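Local coordinates for protein xyloglucan-specific endo-beta-1,4-glucanase (Uncultured bacterium, PDB 4W88) that hydrolyses internal beta-1,4-glucosidic bonds in the backbone of xyloglucan, acting as a family GH5 endoglucanase with a TIM-barrel fold, at residues A[12-17]-A[53-58]; A[57-62]-A[97-102]; A[301-306]-A[316-321]. The protein carries 1 engineered substitution. One frame throughout, in Å; residues are numbered along the deposited sequence.

In the fold
All three contacts belong to one (beta/alpha)8 barrel. Interactions 1 and 2 are successive parallel strand pairings that share A57 and I58, their centres 11 Å apart, while interaction 3 lies on strand 300-305, which closes the barrel against strand 15-18. W16 NE1 of interaction 1 reaches D305 OD2 of interaction 3 at 2.8 Å, and N17 OD1 meets R59 NH1 of interaction 2 at 2.8 Å. The ring of F302 packs inside the barrel on A57, R59 and I99. Toward the sugar-binding end, the side chain of W304 comes within about 3 Å of a bound Tris molecule, that of R59 within about 5 Å.

Interaction 1: residues A[12-17]-A[53-58]; sequences INIGWN and RGFNAI
N13 and N56 join the two chains just ahead of strands 15-18 and 57-60. The backbone N of N13 gives its hydrogen to N56 OD1 at 2.9 Å, in the amide's carbonyl plane on a lone pair and fairly straight at 164°. N56 can offer that oxygen because its CG is tucked between its own N and carbonyl carbon (chi1 67°), which folds the short chain back toward 12-17. The side chain of N13, through ND2, donates to G54 O at 2.9 Å, approaching at a tilt to the carbonyl plane. Beyond these polar links the chains pair in parallel, W16 with I58, although the bond from W16 N to A57 O, 3.0 Å long, is weak and bent.

F55 and W16 carry the apolar side. The five-membered ring of W16 turns its edge to F55 in an edge-to-face pair, planes 54° apart, with W16 CD1 standing 4.2 Å over the centre of the phenyl face. I14 lies alongside F55, CG2 to F55 CD1 at 3.7 Å, and the tip of I58 meets the indole at its edge, CD1 to W16 CZ3 at 4.0 Å. The indole N-H is spent elsewhere, on D305.

In the next shell, N56 ND2 donates to N11 O, and V336 O accepts a second bond from N13 ND2. G54, with positive phi, ends helix 44-53 in a Schellman motif, turning the chain into strand 57-60. This is a beta-alpha-beta unit of the TIM barrel: V50 of helix 44-53 touches both W16 and F55, helix 329-336 packs on I14 and F55, and strands 300-305 and 97-101 flank the pair.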
ATOM      1  N   ILE A  12      -5.132   3.561  14.262  1.00 21.14           N
ATOM      2  CA  ILE A  12      -4.065   2.673  13.828  1.00 19.68           C
ATOM      3  C   ILE A  12      -2.809   2.963  14.662  1.00 18.30           C
ATOM      4  O   ILE A  12      -2.393   4.108  14.787  1.00 20.20           O
ATOM      5  CB  ILE A  12      -3.746   2.888  12.329  1.00 19.40           C
ATOM      6  CG1 ILE A  12      -4.940   2.515  11.511  1.00 21.18           C
ATOM      7  CG2 ILE A  12      -2.509   2.092  11.943  1.00 19.58           C
ATOM      8  CD1 ILE A  12      -4.836   2.799  10.022  1.00 22.77           C
ATOM      9  N   ASN A  13      -2.194   1.915  15.171  1.00 19.12           N
ATOM     10  CA  ASN A  13      -0.846   2.003  15.755  1.00 20.72           C
ATOM     11  C   ASN A  13       0.144   2.108  14.601  1.00 19.36           C
ATOM     12  O   ASN A  13       0.735   3.158  14.364  1.00 19.46           O
ATOM     13  CB  ASN A  13      -0.535   0.793  16.656  1.00 20.58           C
ATOM     14  CG  ASN A  13       0.865   0.863  17.247  1.00 20.78           C
ATOM     15  OD1 ASN A  13       1.439   1.964  17.399  1.00 26.23           O
ATOM     16  ND2 ASN A  13       1.426  -0.297  17.594  1.00 21.16           N
ATOM     17  N   ILE A  14       0.303   1.002  13.925  1.00 19.36           N
ATOM     18  CA  ILE A  14       1.187   0.878  12.765  1.00 19.31           C
ATOM     19  C   ILE A  14       0.640  -0.324  11.969  1.00 16.72           C
ATOM     20  O   ILE A  14       0.023  -1.229  12.540  1.00 17.17           O
ATOM     21  CB  ILE A  14       2.673   0.794  13.156  1.00 18.89           C
ATOM     22  CG1 ILE A  14       3.606   0.857  11.942  1.00 18.55           C
ATOM     23  CG2 ILE A  14       3.017  -0.422  13.984  1.00 20.91           C
ATOM     24  CD1 ILE A  14       5.010   1.228  12.312  1.00 22.97           C
ATOM     25  N   GLY A  15       0.854  -0.307  10.664  1.00 16.24           N
ATOM     26  CA  GLY A  15       0.385  -1.373   9.806  1.00 17.18           C
ATOM     27  C   GLY A  15       1.444  -2.274   9.184  1.00 16.90           C
ATOM     28  O   GLY A  15       2.637  -2.057   9.270  1.00 15.94           O
ATOM     29  N   TRP A  16       0.930  -3.290   8.533  1.00 14.21           N
ATOM     30  CA  TRP A  16       1.749  -4.428   8.033  1.00 17.23           C
ATOM     31  C   TRP A  16       1.184  -4.938   6.751  1.00 14.44           C
ATOM     32  O   TRP A  16      -0.043  -5.060   6.639  1.00 13.51           O
ATOM     33  CB  TRP A  16       1.773  -5.530   9.106  1.00 16.54           C
ATOM     34  CG  TRP A  16       2.571  -6.721   8.822  1.00 16.20           C
ATOM     35  CD1 TRP A  16       3.847  -6.924   9.188  1.00 17.02           C
ATOM     36  CD2 TRP A  16       2.139  -7.944   8.191  1.00 13.85           C
ATOM     37  NE1 TRP A  16       4.248  -8.173   8.830  1.00 17.11           N
ATOM     38  CE2 TRP A  16       3.218  -8.801   8.163  1.00 15.94           C
ATOM     39  CE3 TRP A  16       0.956  -8.364   7.587  1.00 17.11           C
ATOM     40  CZ2 TRP A  16       3.122 -10.092   7.624  1.00 17.48           C
ATOM     41  CZ3 TRP A  16       0.884  -9.626   7.018  1.00 18.13           C
ATOM     42  CH2 TRP A  16       1.959 -10.464   7.035  1.00 18.14           C
ATOM     43  N   ASN A  17       2.029  -5.146   5.746  1.00 14.58           N
ATOM     44  CA  ASN A  17       1.566  -5.635   4.440  1.00 12.71           C
ATOM     45  C   ASN A  17       1.780  -7.163   4.358  1.00 14.66           C
ATOM     46  O   ASN A  17       2.891  -7.686   4.591  1.00 17.02           O
ATOM     47  CB  ASN A  17       2.383  -5.075   3.238  1.00 12.95           C
ATOM     48  CG  ASN A  17       2.001  -3.692   2.806  1.00 13.63           C
ATOM     49  OD1 ASN A  17       1.234  -3.522   1.852  1.00 16.14           O
ATOM     50  ND2 ASN A  17       2.517  -2.683   3.488  1.00 14.58           N
ATOM     51  N   ARG A  53       1.050  -8.634  17.827  1.00 19.42           N
ATOM     52  CA  ARG A  53       2.392  -8.025  18.088  1.00 18.72           C
ATOM     53  C   ARG A  53       2.196  -6.544  18.179  1.00 19.77           C
ATOM     54  O   ARG A  53       3.085  -5.823  18.607  1.00 22.50           O
ATOM     55  CB  ARG A  53       3.370  -8.373  16.943  1.00 19.07           C
ATOM     56  CG  ARG A  53       4.854  -8.111  17.186  1.00 20.46           C
ATOM     57  CD  ARG A  53       5.419  -8.966  18.340  1.00 22.13           C
ATOM     58  NE  ARG A  53       6.860  -9.048  18.295  1.00 24.27           N
ATOM     59  CZ  ARG A  53       7.653  -8.151  18.780  1.00 24.02           C
ATOM     60  NH1 ARG A  53       7.198  -7.054  19.361  1.00 22.75           N
ATOM     61  NH2 ARG A  53       8.933  -8.301  18.599  1.00 27.05           N
ATOM     62  N   GLY A  54       1.056  -6.028  17.704  1.00 18.18           N
ATOM     63  CA  GLY A  54       0.845  -4.597  17.699  1.00 19.32           C
ATOM     64  C   GLY A  54       0.542  -3.918  16.370  1.00 17.63           C
ATOM     65  O   GLY A  54       0.301  -2.705  16.322  1.00 20.31           O
ATOM     66  N   PHE A  55       0.614  -4.688  15.289  1.00 18.12           N
ATOM     67  CA  PHE A  55       0.229  -4.171  13.980  1.00 20.53           C
ATOM     68  C   PHE A  55      -1.256  -4.396  13.856  1.00 16.95           C
ATOM     69  O   PHE A  55      -1.710  -5.471  13.427  1.00 17.87           O
ATOM     70  CB  PHE A  55       0.943  -4.906  12.872  1.00 17.28           C
ATOM     71  CG  PHE A  55       2.458  -4.764  12.861  1.00 17.21           C
ATOM     72  CD1 PHE A  55       3.092  -3.687  12.219  1.00 18.13           C
ATOM     73  CD2 PHE A  55       3.250  -5.791  13.337  1.00 19.42           C
ATOM     74  CE1 PHE A  55       4.470  -3.666  12.119  1.00 19.63           C
ATOM     75  CE2 PHE A  55       4.630  -5.755  13.226  1.00 20.12           C
ATOM     76  CZ  PHE A  55       5.242  -4.681  12.656  1.00 20.05           C
ATOM     77  N   ASN A  56      -2.030  -3.378  14.247  1.00 17.92           N
ATOM     78  CA  ASN A  56      -3.506  -3.548  14.246  1.00 17.36           C
ATOM     79  C   ASN A  56      -4.170  -3.152  12.913  1.00 17.60           C
ATOM     80  O   ASN A  56      -5.390  -3.035  12.815  1.00 19.37           O
ATOM     81  CB  ASN A  56      -4.200  -2.835  15.415  1.00 19.04           C
ATOM     82  CG  ASN A  56      -4.097  -1.343  15.329  1.00 21.44           C
ATOM     83  OD1 ASN A  56      -3.088  -0.786  14.885  1.00 20.03           O
ATOM     84  ND2 ASN A  56      -5.183  -0.678  15.729  1.00 23.24           N
ATOM     85  N   ALA A  57      -3.348  -2.903  11.909  1.00 17.21           N
ATOM     86  CA  ALA A  57      -3.805  -2.569  10.581  1.00 17.17           C
ATOM     87  C   ALA A  57      -3.006  -3.422   9.628  1.00 14.43           C
ATOM     88  O   ALA A  57      -1.779  -3.625   9.793  1.00 15.93           O
ATOM     89  CB  ALA A  57      -3.570  -1.090  10.313  1.00 18.42           C
ATOM     90  N   ILE A  58      -3.686  -3.915   8.611  1.00 14.86           N
ATOM     91  CA  ILE A  58      -3.087  -4.823   7.603  1.00 14.73           C
ATOM     92  C   ILE A  58      -3.476  -4.297   6.215  1.00 14.42           C
ATOM     93  O   ILE A  58      -4.643  -4.014   5.934  1.00 16.42           O
ATOM     94  CB  ILE A  58      -3.540  -6.309   7.788  1.00 14.94           C
ATOM     95  CG1 ILE A  58      -2.844  -7.234   6.810  1.00 15.61           C
ATOM     96  CG2 ILE A  58      -5.072  -6.477   7.760  1.00 17.40           C
ATOM     97  CD1 ILE A  58      -3.034  -8.710   7.146  1.00 17.85           C
TER

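Interaction 2: residues A[57-62]-A[97-102]; sequences AIRIPV and YIILDT
D101 OD2 sits over one face of the R59 guanidinium, 3.4 Å from R59 NH2, in a salt bridge of charge alone, since no N-H of R59 points at it; the two flat groups stand 76° apart. The hydrogen-bond partner of this oxygen is H103 ND1. The other carboxylate oxygen, D101 OD1, takes the backbone N of V62 at 3.0 Å, nearly along its C-O axis, so the carboxylate holds a backbone N-H just past the end of strand 57-60.

R59, its CG anti to the backbone N (chi1 178°), is extended as far as NE, where the guanidinium turns, and it passes I99 with CG 4.0 Å from I99 CG2. Salt bridges from NE to E145 and from NH1 to E271, with hydrogen bonds from NH1 to N17 and from NH2 to N148, fix the rotation of the guanidinium.

Between the parallel strands the backbone bonds alternate: I58 N to Y97 O, I99 N to I58 O, and I60 N to I99 O, each 2.8 Å, the last almost straight at 174°. On the outward face I60 CD1 meets I98 CG2 at 3.8 Å, and V62 CG2 meets L100 CD1 at 3.6 Å. Helix 78-92 covers this face through A91, V92 and W80, completing the beta-alpha-beta crossover, while strand 142-145 adjoins strand 97-101.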
ATOM      1  N   ALA A  57      -3.348  -2.903  11.909  1.00 17.21           N
ATOM      2  CA  ALA A  57      -3.805  -2.569  10.581  1.00 17.17           C
ATOM      3  C   ALA A  57      -3.006  -3.422   9.628  1.00 14.43           C
ATOM      4  O   ALA A  57      -1.779  -3.625   9.793  1.00 15.93           O
ATOM      5  CB  ALA A  57      -3.570  -1.090  10.313  1.00 18.42           C
ATOM      6  N   ILE A  58      -3.686  -3.915   8.611  1.00 14.86           N
ATOM      7  CA  ILE A  58      -3.087  -4.823   7.603  1.00 14.73           C
ATOM      8  C   ILE A  58      -3.476  -4.297   6.215  1.00 14.42           C
ATOM      9  O   ILE A  58      -4.643  -4.014   5.934  1.00 16.42           O
ATOM     10  CB  ILE A  58      -3.540  -6.309   7.788  1.00 14.94           C
ATOM     11  CG1 ILE A  58      -2.844  -7.234   6.810  1.00 15.61           C
ATOM     12  CG2 ILE A  58      -5.072  -6.477   7.760  1.00 17.40           C
ATOM     13  CD1 ILE A  58      -3.034  -8.710   7.146  1.00 17.85           C
ATOM     14  N   ARG A  59      -2.469  -4.230   5.339  1.00 15.17           N
ATOM     15  CA  ARG A  59      -2.656  -3.971   3.933  1.00 13.82           C
ATOM     16  C   ARG A  59      -2.548  -5.366   3.228  1.00 14.60           C
ATOM     17  O   ARG A  59      -1.585  -6.118   3.463  1.00 13.82           O
ATOM     18  CB  ARG A  59      -1.684  -2.943   3.398  1.00 14.43           C
ATOM     19  CG  ARG A  59      -1.821  -2.690   1.902  1.00 16.49           C
ATOM     20  CD  ARG A  59      -1.053  -1.401   1.612  1.00 14.47           C
ATOM     21  NE  ARG A  59      -1.028  -0.830   0.263  1.00 15.09           N
ATOM     22  CZ  ARG A  59      -0.071  -1.016  -0.620  1.00 16.35           C
ATOM     23  NH1 ARG A  59       0.889  -1.896  -0.454  1.00 14.35           N
ATOM     24  NH2 ARG A  59      -0.056  -0.220  -1.675  1.00 15.94           N
ATOM     25  N   ILE A  60      -3.569  -5.658   2.397  1.00 13.63           N
ATOM     26  CA  ILE A  60      -3.676  -6.897   1.671  1.00 15.22           C
ATOM     27  C   ILE A  60      -3.547  -6.559   0.218  1.00 14.34           C
ATOM     28  O   ILE A  60      -4.527  -6.172  -0.471  1.00 15.94           O
ATOM     29  CB  ILE A  60      -5.021  -7.572   1.948  1.00 15.68           C
ATOM     30  CG1 ILE A  60      -5.174  -7.845   3.476  1.00 16.84           C
ATOM     31  CG2 ILE A  60      -5.160  -8.882   1.176  1.00 16.51           C
ATOM     32  CD1 ILE A  60      -6.531  -8.251   3.984  1.00 18.64           C
ATOM     33  N   PRO A  61      -2.307  -6.612  -0.281  1.00 13.39           N
ATOM     34  CA  PRO A  61      -2.130  -6.325  -1.708  1.00 13.67           C
ATOM     35  C   PRO A  61      -2.623  -7.488  -2.538  1.00 13.04           C
ATOM     36  O   PRO A  61      -2.351  -8.645  -2.228  1.00 15.78           O
ATOM     37  CB  PRO A  61      -0.636  -6.155  -1.830  1.00 16.11           C
ATOM     38  CG  PRO A  61      -0.053  -6.895  -0.684  1.00 20.88           C
ATOM     39  CD  PRO A  61      -1.043  -6.847   0.419  1.00 14.97           C
ATOM     40  N   VAL A  62      -3.317  -7.160  -3.620  1.00 14.66           N
ATOM     41  CA  VAL A  62      -3.917  -8.172  -4.466  1.00 13.06           C
ATOM     42  C   VAL A  62      -3.691  -7.818  -5.943  1.00 13.32           C
ATOM     43  O   VAL A  62      -3.992  -6.698  -6.355  1.00 14.47           O
ATOM     44  CB  VAL A  62      -5.408  -8.323  -4.256  1.00 16.52           C
ATOM     45  CG1 VAL A  62      -5.949  -9.457  -5.073  1.00 15.10           C
ATOM     46  CG2 VAL A  62      -5.741  -8.586  -2.794  1.00 14.40           C
ATOM     47  N   TYR A  97      -7.948  -2.706  11.249  1.00 17.51           N
ATOM     48  CA  TYR A  97      -8.038  -1.775  10.134  1.00 17.05           C
ATOM     49  C   TYR A  97      -7.406  -2.464   8.935  1.00 13.89           C
ATOM     50  O   TYR A  97      -6.365  -3.124   9.068  1.00 17.34           O
ATOM     51  CB  TYR A  97      -7.392  -0.427  10.502  1.00 16.69           C
ATOM     52  CG  TYR A  97      -8.190   0.245  11.608  1.00 18.67           C
ATOM     53  CD1 TYR A  97      -8.007  -0.088  12.984  1.00 21.89           C
ATOM     54  CD2 TYR A  97      -9.214   1.078  11.276  1.00 20.72           C
ATOM     55  CE1 TYR A  97      -8.853   0.435  13.935  1.00 24.16           C
ATOM     56  CE2 TYR A  97     -10.028   1.650  12.218  1.00 22.91           C
ATOM     57  CZ  TYR A  97      -9.865   1.326  13.526  1.00 22.40           C
ATOM     58  OH  TYR A  97     -10.779   1.879  14.409  1.00 28.68           O
ATOM     59  N   ILE A  98      -7.980  -2.243   7.759  1.00 15.38           N
ATOM     60  CA  ILE A  98      -7.627  -3.029   6.592  1.00 15.43           C
ATOM     61  C   ILE A  98      -7.508  -2.139   5.366  1.00 15.24           C
ATOM     62  O   ILE A  98      -8.417  -1.307   5.144  1.00 16.27           O
ATOM     63  CB  ILE A  98      -8.674  -4.126   6.291  1.00 13.78           C
ATOM     64  CG1 ILE A  98      -8.946  -4.945   7.547  1.00 17.18           C
ATOM     65  CG2 ILE A  98      -8.204  -5.013   5.131  1.00 18.28           C
ATOM     66  CD1 ILE A  98     -10.215  -5.786   7.489  1.00 18.95           C
ATOM     67  N   ILE A  99      -6.514  -2.383   4.551  1.00 14.98           N
ATOM     68  CA  ILE A  99      -6.495  -1.831   3.214  1.00 14.62           C
ATOM     69  C   ILE A  99      -6.465  -2.939   2.215  1.00 14.66           C
ATOM     70  O   ILE A  99      -5.596  -3.768   2.251  1.00 16.76           O
ATOM     71  CB  ILE A  99      -5.302  -0.875   2.966  1.00 15.28           C
ATOM     72  CG1 ILE A  99      -5.337   0.328   3.917  1.00 17.34           C
ATOM     73  CG2 ILE A  99      -5.190  -0.500   1.502  1.00 17.36           C
ATOM     74  CD1 ILE A  99      -4.045   1.172   3.830  1.00 16.96           C
ATOM     75  N   LEU A 100      -7.435  -2.900   1.309  1.00 14.26           N
ATOM     76  CA  LEU A 100      -7.468  -3.744   0.108  1.00 15.30           C
ATOM     77  C   LEU A 100      -7.054  -2.893  -1.112  1.00 16.31           C
ATOM     78  O   LEU A 100      -7.663  -1.850  -1.358  1.00 15.26           O
ATOM     79  CB  LEU A 100      -8.876  -4.235  -0.166  1.00 15.82           C
ATOM     80  CG  LEU A 100      -9.079  -5.117  -1.379  1.00 15.31           C
ATOM     81  CD1 LEU A 100      -8.263  -6.400  -1.325  1.00 19.11           C
ATOM     82  CD2 LEU A 100     -10.592  -5.362  -1.548  1.00 19.16           C
ATOM     83  N   ASP A 101      -6.016  -3.314  -1.845  1.00 15.55           N
ATOM     84  CA  ASP A 101      -5.644  -2.614  -3.051  1.00 14.83           C
ATOM     85  C   ASP A 101      -5.865  -3.431  -4.326  1.00 15.28           C
ATOM     86  O   ASP A 101      -6.333  -4.579  -4.262  1.00 16.05           O
ATOM     87  CB  ASP A 101      -4.208  -2.075  -2.977  1.00 15.56           C
ATOM     88  CG  ASP A 101      -3.099  -3.076  -3.328  1.00 14.04           C
ATOM     89  OD1 ASP A 101      -3.366  -4.182  -3.759  1.00 14.72           O
ATOM     90  OD2 ASP A 101      -1.872  -2.608  -3.211  1.00 16.27           O
ATOM     91  N   THR A 102      -5.559  -2.814  -5.472  1.00 14.23           N
ATOM     92  CA  THR A 102      -5.092  -3.573  -6.641  1.00 14.58           C
ATOM     93  C   THR A 102      -3.572  -3.332  -6.682  1.00 16.27           C
ATOM     94  O   THR A 102      -3.087  -2.259  -6.280  1.00 15.60           O
ATOM     95  CB  THR A 102      -5.763  -3.150  -7.957  1.00 14.22           C
ATOM     96  OG1 THR A 102      -5.275  -1.865  -8.453  1.00 15.86           O
ATOM     97  CG2 THR A 102      -7.254  -3.159  -7.867  1.00 17.99           C
TER

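Interaction 3: residues A[301-306]-A[316-321]; sequences CFIWDN and FGLLNR
W304 turns the edge of its five-membered ring toward the face of F316, the planes almost perpendicular at 87° and the centroids 5.3 Å apart. The pair is offset: W304 CD1 comes 3.6 Å from F316 CD2, near the rim of the phenyl ring. At the edge of that ring the amide of N306 arrives obliquely, ND2 near the ring plane and hydrogen-bonded to E314 O, while Y225 and Y232, both in the glycan pocket, also pack against F316. W304 O and F316 O are joined by a water that donates to each.

D305 holds the chain at L318 and L319. With its CG anti to the backbone N (chi1 -174°), the carboxylate swings across to their amides. L319 N donates to D305 OD2 at 2.9 Å on the syn lone pair, straight at 164°, whereas L318 N is shared weakly between both oxygens. Besides W16, the carboxylate also holds N307, whose N donates to D305 OD1.

This is the C-terminal end of the eighth strand of a TIM barrel, where the loops after the strands build the substrate cleft.

R321 reaches back extended, with D305 O at the edge of its guanidinium in plane, though the bond from NH2 is weak at 3.1 Å. A second water accepts from R321 NE and donates to D305 OD1 and L319 O; R321 NH1 also bonds to T21 OG1 and NH2 to G19 O. On the side facing helix 329-336, I303 CG2 meets L318 CD1 at 3.6 Å, the two side chains crossing at about a right angle against Y335.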
ATOM      1  N   CYS A 301       1.817   4.543   8.899  1.00 18.34           N
ATOM      2  CA  CYS A 301       2.489   3.811   7.856  1.00 17.19           C
ATOM      3  C   CYS A 301       2.196   2.328   7.990  1.00 18.23           C
ATOM      4  O   CYS A 301       1.824   1.814   9.075  1.00 18.76           O
ATOM      5  CB  CYS A 301       4.021   4.065   7.884  1.00 17.30           C
ATOM      6  SG  CYS A 301       4.913   3.519   9.314  1.00 20.59           S
ATOM      7  N   PHE A 302       2.418   1.650   6.858  1.00 15.50           N
ATOM      8  CA  PHE A 302       2.300   0.214   6.738  1.00 15.68           C
ATOM      9  C   PHE A 302       3.619  -0.364   6.241  1.00 15.29           C
ATOM     10  O   PHE A 302       4.115   0.023   5.171  1.00 16.90           O
ATOM     11  CB  PHE A 302       1.183  -0.153   5.739  1.00 14.87           C
ATOM     12  CG  PHE A 302      -0.219   0.122   6.193  1.00 16.02           C
ATOM     13  CD1 PHE A 302      -0.677   1.438   6.380  1.00 17.34           C
ATOM     14  CD2 PHE A 302      -1.102  -0.915   6.454  1.00 16.96           C
ATOM     15  CE1 PHE A 302      -1.972   1.689   6.816  1.00 17.01           C
ATOM     16  CE2 PHE A 302      -2.392  -0.645   6.895  1.00 15.31           C
ATOM     17  CZ  PHE A 302      -2.820   0.629   7.110  1.00 17.58           C
ATOM     18  N   ILE A 303       4.171  -1.318   6.975  1.00 15.74           N
ATOM     19  CA  ILE A 303       5.507  -1.857   6.670  1.00 15.58           C
ATOM     20  C   ILE A 303       5.378  -2.989   5.652  1.00 16.69           C
ATOM     21  O   ILE A 303       4.514  -3.862   5.781  1.00 16.82           O
ATOM     22  CB  ILE A 303       6.193  -2.355   7.990  1.00 16.10           C
ATOM     23  CG1 ILE A 303       6.185  -1.282   9.052  1.00 19.22           C
ATOM     24  CG2 ILE A 303       7.587  -2.875   7.677  1.00 18.92           C
ATOM     25  CD1 ILE A 303       6.737   0.091   8.558  1.00 18.89           C
ATOM     26  N   TRP A 304       6.217  -2.958   4.610  1.00 15.54           N
ATOM     27  CA  TRP A 304       6.250  -4.016   3.632  1.00 15.99           C
ATOM     28  C   TRP A 304       6.926  -5.314   4.175  1.00 14.48           C
ATOM     29  O   TRP A 304       8.075  -5.270   4.660  1.00 17.45           O
ATOM     30  CB  TRP A 304       6.999  -3.551   2.388  1.00 16.61           C
ATOM     31  CG  TRP A 304       6.948  -4.627   1.335  1.00 15.91           C
ATOM     32  CD1 TRP A 304       7.984  -5.401   0.861  1.00 18.63           C
ATOM     33  CD2 TRP A 304       5.778  -4.981   0.566  1.00 17.77           C
ATOM     34  NE1 TRP A 304       7.508  -6.269  -0.097  1.00 20.38           N
ATOM     35  CE2 TRP A 304       6.167  -6.008  -0.326  1.00 17.79           C
ATOM     36  CE3 TRP A 304       4.463  -4.537   0.568  1.00 15.94           C
ATOM     37  CZ2 TRP A 304       5.252  -6.624  -1.197  1.00 15.27           C
ATOM     38  CZ3 TRP A 304       3.596  -5.094  -0.294  1.00 16.02           C
ATOM     39  CH2 TRP A 304       3.969  -6.118  -1.161  1.00 14.33           C
ATOM     40  N   ASP A 305       6.184  -6.427   4.198  1.00 16.29           N
ATOM     41  CA  ASP A 305       6.681  -7.680   4.669  1.00 17.52           C
ATOM     42  C   ASP A 305       6.424  -8.783   3.657  1.00 17.76           C
ATOM     43  O   ASP A 305       5.305  -9.279   3.499  1.00 17.71           O
ATOM     44  CB  ASP A 305       6.100  -8.021   6.050  1.00 17.12           C
ATOM     45  CG  ASP A 305       6.718  -9.273   6.667  1.00 18.48           C
ATOM     46  OD1 ASP A 305       7.322 -10.119   5.913  1.00 18.38           O
ATOM     47  OD2 ASP A 305       6.611  -9.415   7.934  1.00 18.02           O
ATOM     48  N   ASN A 306       7.536  -9.196   3.011  1.00 17.48           N
ATOM     49  CA  ASN A 306       7.477 -10.245   1.996  1.00 17.36           C
ATOM     50  C   ASN A 306       7.868 -11.655   2.413  1.00 20.90           C
ATOM     51  O   ASN A 306       7.989 -12.564   1.550  1.00 18.75           O
ATOM     52  CB  ASN A 306       8.252  -9.806   0.729  1.00 17.93           C
ATOM     53  CG  ASN A 306       9.709  -9.536   1.006  1.00 19.95           C
ATOM     54  OD1 ASN A 306      10.173  -9.853   2.104  1.00 18.55           O
ATOM     55  ND2 ASN A 306      10.433  -9.076   0.013  1.00 20.04           N
ATOM     56  N   PHE A 316      12.906  -7.916   3.209  1.00 18.89           N
ATOM     57  CA  PHE A 316      11.933  -7.106   4.012  1.00 17.67           C
ATOM     58  C   PHE A 316      11.138  -7.948   5.049  1.00 16.44           C
ATOM     59  O   PHE A 316      10.277  -7.433   5.781  1.00 18.77           O
ATOM     60  CB  PHE A 316      10.971  -6.507   3.048  1.00 17.66           C
ATOM     61  CG  PHE A 316      11.497  -5.281   2.298  1.00 16.59           C
ATOM     62  CD1 PHE A 316      11.797  -4.133   2.956  1.00 16.07           C
ATOM     63  CD2 PHE A 316      11.632  -5.316   0.944  1.00 16.73           C
ATOM     64  CE1 PHE A 316      12.206  -2.986   2.343  1.00 19.82           C
ATOM     65  CE2 PHE A 316      12.039  -4.189   0.252  1.00 16.24           C
ATOM     66  CZ  PHE A 316      12.358  -3.013   0.944  1.00 18.23           C
ATOM     67  N   GLY A 317      11.386  -9.264   5.088  1.00 18.94           N
ATOM     68  CA  GLY A 317      10.675 -10.111   5.969  1.00 19.62           C
ATOM     69  C   GLY A 317      10.775  -9.744   7.468  1.00 17.86           C
ATOM     70  O   GLY A 317      11.874  -9.455   7.982  1.00 20.00           O
ATOM     71  N   LEU A 318       9.631  -9.803   8.148  1.00 19.98           N
ATOM     72  CA  LEU A 318       9.569  -9.576   9.603  1.00 18.82           C
ATOM     73  C   LEU A 318       8.950 -10.741  10.339  1.00 20.82           C
ATOM     74  O   LEU A 318       9.497 -11.182  11.364  1.00 21.36           O
ATOM     75  CB  LEU A 318       8.904  -8.265   9.989  1.00 19.44           C
ATOM     76  CG  LEU A 318       9.471  -7.013   9.366  1.00 21.34           C
ATOM     77  CD1 LEU A 318       8.595  -5.773   9.631  1.00 28.32           C
ATOM     78  CD2 LEU A 318      10.859  -6.763   9.958  1.00 25.54           C
ATOM     79  N   LEU A 319       7.812 -11.194   9.823  1.00 20.03           N
ATOM     80  CA  LEU A 319       7.121 -12.365  10.350  1.00 18.14           C
ATOM     81  C   LEU A 319       7.543 -13.638   9.612  1.00 21.02           C
ATOM     82  O   LEU A 319       7.332 -13.762   8.423  1.00 20.39           O
ATOM     83  CB  LEU A 319       5.624 -12.184  10.327  1.00 18.97           C
ATOM     84  CG  LEU A 319       4.817 -13.422  10.773  1.00 21.07           C
ATOM     85  CD1 LEU A 319       5.196 -13.764  12.255  1.00 22.32           C
ATOM     86  CD2 LEU A 319       3.322 -13.194  10.554  1.00 22.81           C
ATOM     87  N   ASN A 320       8.134 -14.586  10.341  1.00 20.65           N
ATOM     88  CA  ASN A 320       8.380 -15.925   9.797  1.00 22.02           C
ATOM     89  C   ASN A 320       7.041 -16.665   9.821  1.00 21.30           C
ATOM     90  O   ASN A 320       6.602 -17.172  10.875  1.00 22.22           O
ATOM     91  CB  ASN A 320       9.467 -16.683  10.550  1.00 23.13           C
ATOM     92  CG  ASN A 320       9.747 -18.033   9.930  1.00 26.65           C
ATOM     93  OD1 ASN A 320       8.888 -18.623   9.247  1.00 29.39           O
ATOM     94  ND2 ASN A 320      10.919 -18.551  10.185  1.00 28.90           N
ATOM     95  N   ARG A 321       6.350 -16.646   8.687  1.00 20.72           N
ATOM     96  CA  ARG A 321       4.943 -17.062   8.705  1.00 20.13           C
ATOM     97  C   ARG A 321       4.762 -18.559   9.023  1.00 20.94           C
ATOM     98  O   ARG A 321       3.779 -18.939   9.685  1.00 24.85           O
ATOM     99  CB  ARG A 321       4.320 -16.740   7.363  1.00 21.37           C
ATOM    100  CG  ARG A 321       4.271 -15.277   7.018  1.00 19.22           C
ATOM    101  CD  ARG A 321       3.586 -15.020   5.712  1.00 19.48           C
ATOM    102  NE  ARG A 321       3.867 -13.662   5.272  1.00 17.77           N
ATOM    103  CZ  ARG A 321       3.502 -13.216   4.080  1.00 19.13           C
ATOM    104  NH1 ARG A 321       2.753 -13.997   3.314  1.00 16.55           N
ATOM    105  NH2 ARG A 321       3.933 -12.063   3.619  1.00 19.37           N
TER
HETATM  106  O   HOH W   1      10.229  -4.753   6.145  1.00 19.88           O
HETATM  107  O   HOH W   2       6.033 -12.355   6.553  1.00 17.85           O